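Local coordinates for protein DNA ligase (Alteromonas mediterranea, PDB 6GDR) that probably seals breaks in DNA strands as a minimal Lig E enzyme of the nucleotidyltransferase family, and carries adenosine monophosphate in its nucleotide pocket, at residues E176-Q181 with E188-H193; K195-H200 with S204-K209. All coordinates share one frame; numbering follows the deposited sequence. Where two conformers were deposited one is given.

Contact 1 (E176-Q181 with E188-H193); sequences EEKLEQ and EGLMLH. With AMP (adenosine monophosphate), chain G.
Motif IV of the DNA ligase nucleotidyltransferase fold, here E188-H193, lays L190 against L179 and K178 of helix 172-184 on one side and M191 against the adenine on the other. Helix and strand axes approach to 8.0 Å at 137°, oblique rather than truly antiparallel, and with no hydrogen bond between them the contact rests on apolar packing. CG of L190 sits beside its own backbone N (chi1 -62°), which carries CD1 up to the helix backbone, 3.8 Å from L179 N. The same methyl meets the aliphatic part of K178, the two side chains crossing at about a right angle. L179 answers with its own CD1, 4.0 Å from the CA of G189. K178 then turns away and gives its NZ to OE1 of Q181 at 2.8 Å, the donor tilted 33° from the carbonyl plane. L175 and V182 of the same helix also touch L190. On the nucleotide side M191, bent at chi2 and chi3, folds along one face of the pyrimidine ring of AMP: its CG lies 3.5 Å from N1, and its CE, on that same face, 3.5 Å from N3.

Contact 2 (K195-H200 with S204-K209); sequences KKAFYH and SDKLIK. Unlike the reference sequence in segment 204-209: I208 (reference Leu). With AMP (adenosine monophosphate), chain G.
K206 stretches its aliphatic chain past the methyl of A197, then bends at its end toward S204 and the ring of H200. CB, CG and CD of K206 all lie within 4.0 Å of A197 CB, CD being closest at 3.8 Å, so one methyl meets three carbons of the chain alongside. CD also passes 3.9 Å from the carbonyl oxygen of F198. The last torsion of K206 (chi4 75°) breaks the otherwise extended chain and swings NZ back to OG of S204, a hydrogen bond of 3.0 Å. H200 approaches obliquely; its ND1 stands 3.9 Å from K206 NZ, a proximity rather than a bond, and nothing across the two segments is hydrogen-bonded. OG of S204 takes a second donor, the backbone N of K206, at 3.3 Å and a fairly straight 162°. The hydroxyl is thus gripped by both the main chain and the side chain of one residue. With an alanine here in place of K206, the A197 methyl would probably face a gap where CG and CD now pack, and S204 OG would lose its ammonium donor. Farther along, K209 NZ donates to O2P of AMP, 2.6 Å away; K34 and R50 are also hydrogen-bonded to the nucleotide. The OG-to-N bond defines an ST turn, which coincides with a type I beta turn from S204 to L207; this turn leads into strand 207-210, whose K209 belongs to motif V of the nucleotidyltransferase fold.

Contact 1 closes before contact 2 opens along the chain, and their centres lie 17 Å apart within the ATP-dependent ligase domain. Strands 189-194 and 207-210, one from each contact, are antiparallel neighbours in the same four-stranded sheet; L192 O and I208 N, 2.7 Å apart, are probably hydrogen-bonded across them. Helix 172-184 packs on this sheet at contact 1, whereas the turn and the 195-200 loop of contact 2 lie at the other end of these strands. Both contacts touch AMP, at its base through 188-193 and at its phosphate through 204-209. The paired strands therefore bring motif IV to the base and motif V to the phosphate of one nucleotide.

Contact 1 (E176-Q181 with E188-H193)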
ATOM      1  N   GLU D 176     -17.275  -7.218   0.530  1.00 53.29           N
ATOM      2  CA  GLU D 176     -16.647  -8.177   1.432  1.00 61.28           C
ATOM      3  C   GLU D 176     -16.248  -9.447   0.689  1.00 61.02           C
ATOM      4  O   GLU D 176     -15.166  -9.997   0.923  1.00 63.62           O
ATOM      5  CB  GLU D 176     -17.593  -8.506   2.585  1.00 71.52           C
ATOM      6  CG  GLU D 176     -16.891  -8.929   3.865  1.00 86.08           C
ATOM      7  CD  GLU D 176     -16.189  -7.775   4.556  1.00 95.68           C
ATOM      8  OE1 GLU D 176     -16.456  -6.609   4.192  1.00 89.52           O
ATOM      9  OE2 GLU D 176     -15.369  -8.031   5.463  1.00104.87           O
ATOM     10  N   GLU D 177     -17.106  -9.921  -0.217  1.00 61.79           N
ATOM     11  CA  GLU D 177     -16.806 -11.146  -0.952  1.00 62.30           C
ATOM     12  C   GLU D 177     -15.659 -10.937  -1.933  1.00 48.01           C
ATOM     13  O   GLU D 177     -14.798 -11.811  -2.081  1.00 49.67           O
ATOM     14  CB  GLU D 177     -18.053 -11.638  -1.687  1.00 64.94           C
ATOM     15  CG  GLU D 177     -19.163 -12.119  -0.768  1.00 81.36           C
ATOM     16  CD  GLU D 177     -20.374 -12.620  -1.533  0.79 97.05           C
ATOM     17  OE1 GLU D 177     -20.446 -12.383  -2.758  1.00 80.87           O
ATOM     18  OE2 GLU D 177     -21.252 -13.254  -0.911  1.00 94.50           O
ATOM     19  N   LYS D 178     -15.634  -9.792  -2.618  1.00 44.07           N
ATOM     20  CA  LYS D 178     -14.534  -9.517  -3.537  1.00 51.72           C
ATOM     21  C   LYS D 178     -13.218  -9.388  -2.784  1.00 44.65           C
ATOM     22  O   LYS D 178     -12.182  -9.893  -3.233  1.00 49.52           O
ATOM     23  CB  LYS D 178     -14.818  -8.248  -4.340  1.00 50.17           C
ATOM     24  CG  LYS D 178     -13.771  -7.932  -5.407  1.00 52.25           C
ATOM     25  CD  LYS D 178     -13.755  -8.981  -6.512  1.00 49.78           C
ATOM     26  CE  LYS D 178     -12.612  -8.755  -7.487  1.00 58.32           C
ATOM     27  NZ  LYS D 178     -12.503  -9.861  -8.482  0.50 47.50           N
ATOM     28  N   LEU D 179     -13.238  -8.714  -1.634  1.00 47.13           N
ATOM     29  CA  LEU D 179     -12.037  -8.602  -0.814  1.00 52.32           C
ATOM     30  C   LEU D 179     -11.512  -9.980  -0.432  1.00 49.44           C
ATOM     31  O   LEU D 179     -10.314 -10.261  -0.563  1.00 52.27           O
ATOM     32  CB  LEU D 179     -12.340  -7.770   0.432  1.00 48.35           C
ATOM     33  CG  LEU D 179     -11.203  -7.613   1.440  1.00 55.78           C
ATOM     34  CD1 LEU D 179     -10.000  -6.927   0.804  1.00 54.41           C
ATOM     35  CD2 LEU D 179     -11.693  -6.834   2.648  1.00 57.94           C
ATOM     36  N   GLU D 180     -12.399 -10.858   0.043  1.00 50.18           N
ATOM     37  CA  GLU D 180     -11.997 -12.219   0.386  1.00 51.70           C
ATOM     38  C   GLU D 180     -11.368 -12.920  -0.811  1.00 47.74           C
ATOM     39  O   GLU D 180     -10.294 -13.521  -0.700  1.00 54.95           O
ATOM     40  CB  GLU D 180     -13.203 -13.008   0.896  1.00 56.38           C
ATOM     41  CG  GLU D 180     -13.176 -13.307   2.388  1.00 64.81           C
ATOM     42  CD  GLU D 180     -12.129 -14.340   2.757  0.50 64.85           C
ATOM     43  OE1 GLU D 180     -11.436 -14.148   3.779  0.50 68.69           O
ATOM     44  OE2 GLU D 180     -11.995 -15.342   2.025  0.50 62.58           O
ATOM     45  N   GLN D 181     -12.026 -12.851  -1.969  1.00 41.21           N
ATOM     46  CA  GLN D 181     -11.509 -13.517  -3.161  1.00 54.56           C
ATOM     47  C   GLN D 181     -10.136 -12.975  -3.537  1.00 47.45           C
ATOM     48  O   GLN D 181      -9.200 -13.743  -3.791  0.63 41.29           O
ATOM     49  CB  GLN D 181     -12.497 -13.351  -4.319  1.00 43.60           C
ATOM     50  CG  GLN D 181     -12.025 -13.951  -5.636  1.00 51.48           C
ATOM     51  CD  GLN D 181     -11.296 -12.952  -6.517  1.00 50.63           C
ATOM     52  OE1 GLN D 181     -11.660 -11.777  -6.578  0.77 46.40           O
ATOM     53  NE2 GLN D 181     -10.260 -13.418  -7.207  1.00 52.73           N
ATOM     54  N   GLU D 188      -3.452  -7.759  -2.296  1.00 43.87           N
ATOM     55  CA  GLU D 188      -3.252  -7.033  -1.047  1.00 45.82           C
ATOM     56  C   GLU D 188      -4.542  -6.452  -0.485  1.00 43.56           C
ATOM     57  O   GLU D 188      -4.685  -6.355   0.740  1.00 52.19           O
ATOM     58  CB  GLU D 188      -2.243  -5.899  -1.249  1.00 39.54           C
ATOM     59  CG  GLU D 188      -1.752  -5.276   0.051  1.00 57.36           C
ATOM     60  CD  GLU D 188      -0.981  -3.989  -0.165  1.00 51.65           C
ATOM     61  OE1 GLU D 188      -0.987  -3.470  -1.301  1.00 49.84           O
ATOM     62  OE2 GLU D 188      -0.368  -3.497   0.806  1.00 70.66           O
ATOM     63  N   GLY D 189      -5.473  -6.055  -1.340  1.00 41.29           N
ATOM     64  CA  GLY D 189      -6.714  -5.460  -0.877  1.00 38.54           C
ATOM     65  C   GLY D 189      -7.412  -4.736  -2.016  1.00 50.66           C
ATOM     66  O   GLY D 189      -7.133  -4.981  -3.188  1.00 41.45           O
ATOM     67  N   LEU D 190      -8.321  -3.840  -1.636  1.00 44.93           N
ATOM     68  CA  LEU D 190      -9.124  -3.094  -2.590  1.00 58.39           C
ATOM     69  C   LEU D 190      -8.981  -1.601  -2.334  1.00 59.51           C
ATOM     70  O   LEU D 190      -8.654  -1.160  -1.230  1.00 46.21           O
ATOM     71  CB  LEU D 190     -10.608  -3.490  -2.512  1.00 47.97           C
ATOM     72  CG  LEU D 190     -10.953  -4.945  -2.832  1.00 57.45           C
ATOM     73  CD1 LEU D 190     -12.452  -5.178  -2.681  1.00 55.63           C
ATOM     74  CD2 LEU D 190     -10.491  -5.327  -4.232  1.00 53.19           C
ATOM     75  N   MET D 191      -9.234  -0.827  -3.387  1.00 39.97           N
ATOM     76  CA  MET D 191      -9.249   0.626  -3.323  1.00 43.58           C
ATOM     77  C   MET D 191     -10.564   1.127  -3.898  1.00 48.98           C
ATOM     78  O   MET D 191     -11.054   0.600  -4.902  1.00 44.75           O
ATOM     79  CB  MET D 191      -8.072   1.234  -4.095  1.00 48.26           C
ATOM     80  CG  MET D 191      -6.709   0.839  -3.550  1.00 51.29           C
ATOM     81  SD  MET D 191      -6.379   1.496  -1.905  1.00 51.95           S
ATOM     82  CE  MET D 191      -6.226   3.246  -2.252  1.00 41.81           C
ATOM     83  N   LEU D 192     -11.138   2.135  -3.249  1.00 48.48           N
ATOM     84  CA  LEU D 192     -12.403   2.727  -3.663  1.00 59.49           C
ATOM     85  C   LEU D 192     -12.172   4.206  -3.932  1.00 42.63           C
ATOM     86  O   LEU D 192     -11.780   4.948  -3.027  1.00 46.96           O
ATOM     87  CB  LEU D 192     -13.475   2.539  -2.588  1.00 50.27           C
ATOM     88  CG  LEU D 192     -13.624   1.122  -2.032  1.00 55.69           C
ATOM     89  CD1 LEU D 192     -14.634   1.103  -0.898  1.00 46.62           C
ATOM     90  CD2 LEU D 192     -14.037   0.162  -3.130  1.00 55.89           C
ATOM     91  N   HIS D 193     -12.412   4.627  -5.171  0.70 60.06           N
ATOM     92  CA  HIS D 193     -12.235   6.015  -5.577  0.70 58.76           C
ATOM     93  C   HIS D 193     -13.568   6.542  -6.087  0.70 53.21           C
ATOM     94  O   HIS D 193     -14.120   6.009  -7.055  0.70 53.53           O
ATOM     95  CB  HIS D 193     -11.152   6.141  -6.650  0.70 59.68           C
ATOM     96  CG  HIS D 193     -10.495   7.485  -6.687  0.70 60.23           C
ATOM     97  ND1 HIS D 193      -9.224   7.677  -7.187  0.70 54.93           N
ATOM     98  CD2 HIS D 193     -10.928   8.703  -6.285  0.70 62.64           C
ATOM     99  CE1 HIS D 193      -8.904   8.955  -7.090  0.70 59.39           C
ATOM    100  NE2 HIS D 193      -9.921   9.599  -6.546  0.70 59.49           N
TER
HETATM  101  P   AMP G 300      -1.109   2.927   2.055  1.00127.79           P
HETATM  102  O1P AMP G 300      -0.869   1.702   1.203  1.00157.78           O
HETATM  103  O2P AMP G 300      -1.865   2.775   3.354  1.00105.70           O
HETATM  104  O5' AMP G 300      -1.873   4.016   1.150  1.00112.56           O
HETATM  105  C5' AMP G 300      -2.387   3.631  -0.121  1.00 91.44           C
HETATM  106  C4' AMP G 300      -1.251   3.535  -1.137  1.00107.46           C
HETATM  107  O4' AMP G 300      -1.451   2.401  -1.986  1.00100.79           O
HETATM  108  C3' AMP G 300      -1.110   4.753  -2.036  1.00 80.32           C
HETATM  109  O3' AMP G 300       0.096   5.454  -1.716  1.00 93.16           O
HETATM  110  C2' AMP G 300      -1.076   4.214  -3.452  1.00 82.98           C
HETATM  111  O2' AMP G 300       0.074   4.680  -4.160  1.00 86.99           O
HETATM  112  C1' AMP G 300      -1.022   2.697  -3.318  1.00 86.77           C
HETATM  113  N9  AMP G 300      -1.851   1.919  -4.280  1.00 81.28           N
HETATM  114  C8  AMP G 300      -1.507   0.684  -4.695  1.00 80.34           C
HETATM  115  N7  AMP G 300      -2.421   0.186  -5.564  1.00 57.43           N
HETATM  116  C5  AMP G 300      -3.377   1.116  -5.719  1.00 71.27           C
HETATM  117  C6  AMP G 300      -4.629   1.224  -6.498  1.00 62.45           C
HETATM  118  N6  AMP G 300      -5.031   0.209  -7.292  1.00 61.51           N
HETATM  119  N1  AMP G 300      -5.350   2.359  -6.388  1.00 62.83           N
HETATM  120  C2  AMP G 300      -4.956   3.374  -5.597  1.00 66.49           C
HETATM  121  N3  AMP G 300      -3.827   3.336  -4.861  1.00 57.58           N
HETATM  122  C4  AMP G 300      -3.003   2.260  -4.877  1.00 75.53           C

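Contact 2 (K195-H200 with S204-K209)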
ATOM      1  N   LYS D 195     -16.369   8.363  -8.005  1.00 60.84           N
ATOM      2  CA  LYS D 195     -16.380   8.723  -9.420  1.00 68.31           C
ATOM      3  C   LYS D 195     -16.480  10.232  -9.607  1.00 56.25           C
ATOM      4  O   LYS D 195     -15.697  10.829 -10.354  1.00 65.93           O
ATOM      5  CB  LYS D 195     -17.543   8.022 -10.125  1.00 65.86           C
ATOM      6  CG  LYS D 195     -17.604   6.519  -9.898  1.00 63.10           C
ATOM      7  CD  LYS D 195     -18.776   5.893 -10.637  1.00 79.95           C
ATOM      8  CE  LYS D 195     -18.870   4.401 -10.366  1.00 74.30           C
ATOM      9  NZ  LYS D 195     -20.096   3.799 -10.959  1.00 94.20           N
ATOM     10  N   LYS D 196     -17.440  10.868  -8.932  1.00 69.34           N
ATOM     11  CA  LYS D 196     -17.742  12.281  -9.127  1.00 68.87           C
ATOM     12  C   LYS D 196     -16.984  13.188  -8.162  1.00 76.86           C
ATOM     13  O   LYS D 196     -17.467  14.280  -7.837  1.00 94.65           O
ATOM     14  CB  LYS D 196     -19.248  12.514  -8.990  1.00 69.39           C
ATOM     15  CG  LYS D 196     -19.814  12.075  -7.644  1.00 88.92           C
ATOM     16  CD  LYS D 196     -21.287  12.415  -7.496  1.00111.41           C
ATOM     17  CE  LYS D 196     -21.565  13.079  -6.156  1.00 72.93           C
ATOM     18  N   ALA D 197     -15.809  12.770  -7.700  1.00 77.43           N
ATOM     19  CA  ALA D 197     -15.041  13.520  -6.718  1.00 78.05           C
ATOM     20  C   ALA D 197     -13.844  14.188  -7.378  1.00 66.16           C
ATOM     21  O   ALA D 197     -13.195  13.601  -8.251  1.00 73.71           O
ATOM     22  CB  ALA D 197     -14.565  12.609  -5.587  1.00 80.36           C
ATOM     23  N   PHE D 198     -13.556  15.415  -6.954  1.00 65.20           N
ATOM     24  CA  PHE D 198     -12.394  16.147  -7.432  1.00 66.91           C
ATOM     25  C   PHE D 198     -11.178  15.815  -6.577  1.00 60.75           C
ATOM     26  O   PHE D 198     -11.296  15.459  -5.402  1.00 58.84           O
ATOM     27  CB  PHE D 198     -12.649  17.657  -7.402  1.00 76.96           C
ATOM     28  CG  PHE D 198     -13.768  18.109  -8.302  1.00 81.22           C
ATOM     29  CD1 PHE D 198     -14.528  19.220  -7.974  1.00 91.85           C
ATOM     30  CD2 PHE D 198     -14.056  17.435  -9.476  1.00 79.18           C
ATOM     31  CE1 PHE D 198     -15.554  19.645  -8.795  1.00 91.53           C
ATOM     32  CE2 PHE D 198     -15.081  17.855 -10.302  1.00 77.53           C
ATOM     33  CZ  PHE D 198     -15.831  18.962  -9.961  1.00 81.30           C
ATOM     34  N   TYR D 199     -10.001  15.940  -7.183  1.00 59.28           N
ATOM     35  CA  TYR D 199      -8.763  15.657  -6.473  1.00 68.60           C
ATOM     36  C   TYR D 199      -8.562  16.658  -5.343  1.00 69.59           C
ATOM     37  O   TYR D 199      -8.809  17.857  -5.499  1.00 74.92           O
ATOM     38  CB  TYR D 199      -7.577  15.702  -7.437  1.00 74.34           C
ATOM     39  CG  TYR D 199      -6.325  15.046  -6.898  1.00 68.97           C
ATOM     40  CD1 TYR D 199      -6.004  13.739  -7.237  1.00 68.81           C
ATOM     41  CD2 TYR D 199      -5.469  15.732  -6.046  1.00 64.62           C
ATOM     42  CE1 TYR D 199      -4.863  13.133  -6.748  1.00 66.67           C
ATOM     43  CE2 TYR D 199      -4.324  15.133  -5.552  1.00 66.91           C
ATOM     44  CZ  TYR D 199      -4.028  13.834  -5.905  1.00 64.93           C
ATOM     45  OH  TYR D 199      -2.890  13.233  -5.416  1.00 68.07           O
ATOM     46  N   HIS D 200      -8.114  16.156  -4.194  1.00 69.27           N
ATOM     47  CA  HIS D 200      -7.873  17.003  -3.034  1.00 77.62           C
ATOM     48  C   HIS D 200      -6.958  16.262  -2.072  1.00 66.20           C
ATOM     49  O   HIS D 200      -7.178  15.080  -1.792  1.00 57.66           O
ATOM     50  CB  HIS D 200      -9.189  17.384  -2.348  1.00 77.37           C
ATOM     51  CG  HIS D 200      -9.007  18.073  -1.030  1.00 97.25           C
ATOM     52  ND1 HIS D 200      -9.500  17.560   0.151  1.00 98.87           N
ATOM     53  CD2 HIS D 200      -8.387  19.232  -0.708  1.00 92.76           C
ATOM     54  CE1 HIS D 200      -9.192  18.376   1.144  1.00101.73           C
ATOM     55  NE2 HIS D 200      -8.516  19.397   0.649  1.00109.44           N
ATOM     56  N   SER D 204     -10.114  11.385   3.006  1.00 56.34           N
ATOM     57  CA  SER D 204     -11.552  11.635   3.002  1.00 59.00           C
ATOM     58  C   SER D 204     -12.228  10.395   2.433  1.00 55.30           C
ATOM     59  O   SER D 204     -11.565   9.433   2.031  1.00 63.47           O
ATOM     60  CB  SER D 204     -11.908  12.885   2.194  1.00 58.53           C
ATOM     61  OG  SER D 204     -11.736  12.664   0.804  1.00 46.31           O
ATOM     62  N   ASP D 205     -13.560  10.421   2.402  1.00 63.24           N
ATOM     63  CA  ASP D 205     -14.321   9.314   1.836  1.00 58.19           C
ATOM     64  C   ASP D 205     -14.223   9.243   0.319  1.00 59.38           C
ATOM     65  O   ASP D 205     -14.771   8.306  -0.271  1.00 54.59           O
ATOM     66  CB  ASP D 205     -15.790   9.420   2.252  1.00 62.28           C
ATOM     67  CG  ASP D 205     -16.017   9.024   3.698  1.00 69.63           C
ATOM     68  OD1 ASP D 205     -15.360   8.070   4.165  1.00 67.31           O
ATOM     69  OD2 ASP D 205     -16.852   9.667   4.367  1.00 86.76           O
ATOM     70  N   LYS D 206     -13.544  10.195  -0.325  1.00 48.10           N
ATOM     71  CA  LYS D 206     -13.400  10.161  -1.775  1.00 66.97           C
ATOM     72  C   LYS D 206     -12.448   9.062  -2.232  1.00 63.49           C
ATOM     73  O   LYS D 206     -12.549   8.614  -3.380  1.00 55.89           O
ATOM     74  CB  LYS D 206     -12.907  11.516  -2.284  1.00 62.33           C
ATOM     75  CG  LYS D 206     -13.669  12.712  -1.727  1.00 78.02           C
ATOM     76  CD  LYS D 206     -13.154  14.025  -2.303  1.00 93.64           C
ATOM     77  CE  LYS D 206     -13.530  15.209  -1.427  1.00 95.20           C
ATOM     78  NZ  LYS D 206     -12.698  15.274  -0.194  1.00 88.04           N
ATOM     79  N   LEU D 207     -11.534   8.622  -1.368  1.00 51.64           N
ATOM     80  CA  LEU D 207     -10.559   7.590  -1.710  1.00 49.03           C
ATOM     81  C   LEU D 207     -10.358   6.713  -0.481  1.00 56.15           C
ATOM     82  O   LEU D 207      -9.683   7.121   0.469  1.00 51.47           O
ATOM     83  CB  LEU D 207      -9.236   8.205  -2.165  1.00 52.87           C
ATOM     84  CG  LEU D 207      -8.093   7.236  -2.476  1.00 55.48           C
ATOM     85  CD1 LEU D 207      -8.477   6.278  -3.594  1.00 61.18           C
ATOM     86  CD2 LEU D 207      -6.834   8.006  -2.840  1.00 61.81           C
ATOM     87  N   ILE D 208     -10.926   5.508  -0.505  1.00 50.62           N
ATOM     88  CA  ILE D 208     -10.968   4.641   0.665  1.00 42.54           C
ATOM     89  C   ILE D 208     -10.100   3.415   0.423  1.00 52.79           C
ATOM     90  O   ILE D 208      -9.920   2.958  -0.712  1.00 61.67           O
ATOM     91  CB  ILE D 208     -12.421   4.250   1.010  1.00 59.63           C
ATOM     92  CG1 ILE D 208     -13.173   5.474   1.541  1.00 50.03           C
ATOM     93  CG2 ILE D 208     -12.470   3.131   2.048  1.00 58.07           C
ATOM     94  CD1 ILE D 208     -14.627   5.522   1.144  0.50 57.20           C
ATOM     95  N   LYS D 209      -9.562   2.882   1.517  1.00 60.69           N
ATOM     96  CA  LYS D 209      -8.599   1.792   1.507  1.00 53.26           C
ATOM     97  C   LYS D 209      -9.193   0.613   2.263  1.00 56.77           C
ATOM     98  O   LYS D 209      -9.709   0.780   3.373  1.00 53.35           O
ATOM     99  CB  LYS D 209      -7.292   2.260   2.151  1.00 56.88           C
ATOM    100  CG  LYS D 209      -6.233   1.208   2.406  1.00 68.95           C
ATOM    101  CD  LYS D 209      -5.327   1.646   3.555  1.00 69.80           C
ATOM    102  CE  LYS D 209      -4.779   3.067   3.366  1.00 76.54           C
ATOM    103  NZ  LYS D 209      -4.006   3.532   4.549  1.00 90.39           N
TER
HETATM  104  P   AMP G 300      -1.109   2.927   2.055  1.00127.79           P
HETATM  105  O1P AMP G 300      -0.869   1.702   1.203  1.00157.78           O
HETATM  106  O2P AMP G 300      -1.865   2.775   3.354  1.00105.70           O
HETATM  107  O5' AMP G 300      -1.873   4.016   1.150  1.00112.56           O
HETATM  108  C5' AMP G 300      -2.387   3.631  -0.121  1.00 91.44           C
HETATM  109  C4' AMP G 300      -1.251   3.535  -1.137  1.00107.46           C
HETATM  110  O4' AMP G 300      -1.451   2.401  -1.986  1.00100.79           O
HETATM  111  C3' AMP G 300      -1.110   4.753  -2.036  1.00 80.32           C
HETATM  112  O3' AMP G 300       0.096   5.454  -1.716  1.00 93.16           O
HETATM  113  C2' AMP G 300      -1.076   4.214  -3.452  1.00 82.98           C
HETATM  114  O2' AMP G 300       0.074   4.680  -4.160  1.00 86.99           O
HETATM  115  C1' AMP G 300      -1.022   2.697  -3.318  1.00 86.77           C
HETATM  116  N9  AMP G 300      -1.851   1.919  -4.280  1.00 81.28           N
HETATM  117  C8  AMP G 300      -1.507   0.684  -4.695  1.00 80.34           C
HETATM  118  N7  AMP G 300      -2.421   0.186  -5.564  1.00 57.43           N
HETATM  119  C5  AMP G 300      -3.377   1.116  -5.719  1.00 71.27           C
HETATM  120  C6  AMP G 300      -4.629   1.224  -6.498  1.00 62.45           C
HETATM  121  N6  AMP G 300      -5.031   0.209  -7.292  1.00 61.51           N
HETATM  122  N1  AMP G 300      -5.350   2.359  -6.388  1.00 62.83           N
HETATM  123  C2  AMP G 300      -4.956   3.374  -5.597  1.00 66.49           C
HETATM  124  N3  AMP G 300      -3.827   3.336  -4.861  1.00 57.58           N
HETATM  125  C4  AMP G 300      -3.003   2.260  -4.877  1.00 75.53           C